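Local coordinates for septation protein imp2 (Schizosaccharomyces pombe, PDB 5C1F) that binds membrane phospholipids through its F-BAR domain, tethers cytoskeletal proteins to the membrane and is required for normal septation, helping to disassemble the medial ring, at residues R26-V30 with I214-R219. Sequence-based numbering, arbitrary orientation.
Sequences RFSDV and IEEERR
Arg26 and Glu215 join two long helices of the F-BAR domain, 18-59 and 162-252, through a buried salt-bridge network, an example of one carboxylate holding several arginines together. Segments 26-30 and 214-219 run in the same direction, and their axes come within 12.5 Å of each other. Arg26 reaches across with a chain extended from CG to NE, which brings its guanidinium side-on to a single oxygen: NH2 lies 2.7 Å from Glu215 OE1, in a nearly straight bond (162°), and NE adds a more bent one. Both approach OE1 from above the carboxylate plane. Arg218, bent at chi3 (73°), turns back along its own helix and grips both oxygens, its NE on OE1 and its NH2 3.0 Å from Glu215 OE2, on that oxygen's syn lone pair. Arg219 NE meets Glu215 OE2 at 2.7 Å, giving the carboxylate five donor contacts in all. As in other F-BAR proteins, the domain is a helical dimer, and the second subunit supplies further acidic partners: its Glu67 pairs with Arg218 and its Asp259 with Arg219. With alanine at Glu215, Arg26 would probably lose its mate across the contact, and the nearby Arg218 guanidinium, NH2 to NH2 3.3 Å, would be left without the carboxylate they share. Beside the network, Val30 CG1 packs 3.5 Å from Arg218 CD, while a water bridges Val30 O and Arg218 NH1. Ile214 CD1 touches the edge of the Phe27 ring, 4.2 Å from CE1; Lys115 of helix 69-155 touches Phe27 and Ile118 touches Ile214.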
# COMPACT_ATOMS: atom_id res chain seq x y z
N ARG A 26 -21.06 30.46 10.79
CA ARG A 26 -20.24 29.79 9.78
C ARG A 26 -19.07 29.04 10.41
O ARG A 26 -18.59 28.05 9.85
CB ARG A 26 -19.73 30.80 8.75
CG ARG A 26 -18.73 30.20 7.76
CD ARG A 26 -18.49 31.07 6.54
NE ARG A 26 -17.42 30.51 5.71
CZ ARG A 26 -17.58 29.48 4.89
NH1 ARG A 26 -18.76 28.88 4.77
NH2 ARG A 26 -16.55 29.04 4.17
N PHE A 27 -18.63 29.50 11.58
CA PHE A 27 -17.53 28.85 12.29
C PHE A 27 -17.76 27.35 12.48
O PHE A 27 -16.82 26.56 12.42
CB PHE A 27 -17.32 29.51 13.66
CG PHE A 27 -16.42 30.71 13.61
CD1 PHE A 27 -15.05 30.56 13.47
CD2 PHE A 27 -16.94 31.99 13.70
CE1 PHE A 27 -14.21 31.66 13.43
CE2 PHE A 27 -16.11 33.10 13.65
CZ PHE A 27 -14.74 32.93 13.51
N SER A 28 -19.01 26.97 12.70
CA SER A 28 -19.36 25.56 12.89
C SER A 28 -19.34 24.78 11.57
O SER A 28 -19.11 23.58 11.57
CB SER A 28 -20.74 25.44 13.55
OG SER A 28 -21.75 25.98 12.71
N ASP A 29 -19.60 25.48 10.47
CA ASP A 29 -19.57 24.86 9.15
C ASP A 29 -18.13 24.60 8.72
O ASP A 29 -17.81 23.54 8.17
CB ASP A 29 -20.27 25.74 8.11
CG ASP A 29 -21.75 25.88 8.38
OD1 ASP A 29 -22.33 24.99 9.04
OD2 ASP A 29 -22.34 26.89 7.94
N VAL A 30 -17.27 25.58 8.97
CA VAL A 30 -15.84 25.46 8.73
C VAL A 30 -15.26 24.29 9.53
O VAL A 30 -14.46 23.51 9.01
CB VAL A 30 -15.10 26.76 9.11
CG1 VAL A 30 -13.60 26.55 9.16
CG2 VAL A 30 -15.45 27.87 8.13
N ILE A 214 -9.70 34.89 7.72
CA ILE A 214 -9.86 33.49 8.10
C ILE A 214 -10.36 32.63 6.95
O ILE A 214 -9.87 31.53 6.72
CB ILE A 214 -10.81 33.34 9.31
CG1 ILE A 214 -10.14 33.86 10.58
CG2 ILE A 214 -11.24 31.89 9.49
CD1 ILE A 214 -11.02 33.77 11.81
N GLU A 215 -11.34 33.15 6.21
CA GLU A 215 -11.90 32.42 5.08
C GLU A 215 -10.88 32.26 3.96
O GLU A 215 -10.75 31.18 3.38
CB GLU A 215 -13.16 33.11 4.56
CG GLU A 215 -13.76 32.47 3.31
CD GLU A 215 -14.14 31.01 3.52
OE1 GLU A 215 -14.41 30.61 4.67
OE2 GLU A 215 -14.18 30.27 2.51
N GLU A 216 -10.15 33.33 3.66
CA GLU A 216 -9.13 33.28 2.63
C GLU A 216 -7.98 32.34 3.00
O GLU A 216 -7.47 31.62 2.16
CB GLU A 216 -8.59 34.69 2.34
CG GLU A 216 -9.61 35.60 1.68
CD GLU A 216 -9.10 37.02 1.54
OE1 GLU A 216 -7.98 37.30 2.01
OE2 GLU A 216 -9.83 37.85 0.96
N GLU A 217 -7.59 32.36 4.27
CA GLU A 217 -6.54 31.47 4.75
C GLU A 217 -7.01 30.02 4.77
O GLU A 217 -6.24 29.10 4.51
CB GLU A 217 -6.07 31.88 6.14
CG GLU A 217 -5.38 33.23 6.20
CD GLU A 217 -5.23 33.73 7.62
OE1 GLU A 217 -5.37 32.92 8.56
OE2 GLU A 217 -4.99 34.95 7.79
N ARG A 218 -8.29 29.84 5.07
CA ARG A 218 -8.88 28.50 5.14
C ARG A 218 -8.76 27.79 3.81
O ARG A 218 -8.41 26.61 3.75
CB ARG A 218 -10.35 28.58 5.55
CG ARG A 218 -11.03 27.23 5.71
CD ARG A 218 -12.53 27.38 5.88
NE ARG A 218 -13.19 27.76 4.63
CZ ARG A 218 -13.65 26.88 3.74
NH1 ARG A 218 -13.53 25.58 3.95
NH2 ARG A 218 -14.24 27.32 2.63
N ARG A 219 -9.04 28.51 2.73
CA ARG A 219 -9.03 27.92 1.40
C ARG A 219 -7.60 27.66 0.92
O ARG A 219 -7.34 26.66 0.26
CB ARG A 219 -9.77 28.83 0.42
CG ARG A 219 -11.25 28.96 0.76
CD ARG A 219 -12.04 29.68 -0.32
NE ARG A 219 -13.46 29.71 0.01
CZ ARG A 219 -14.37 28.89 -0.49
NH1 ARG A 219 -14.02 27.96 -1.37
NH2 ARG A 219 -15.64 28.99 -0.12
O HOH W 1 -12.85 23.97 6.64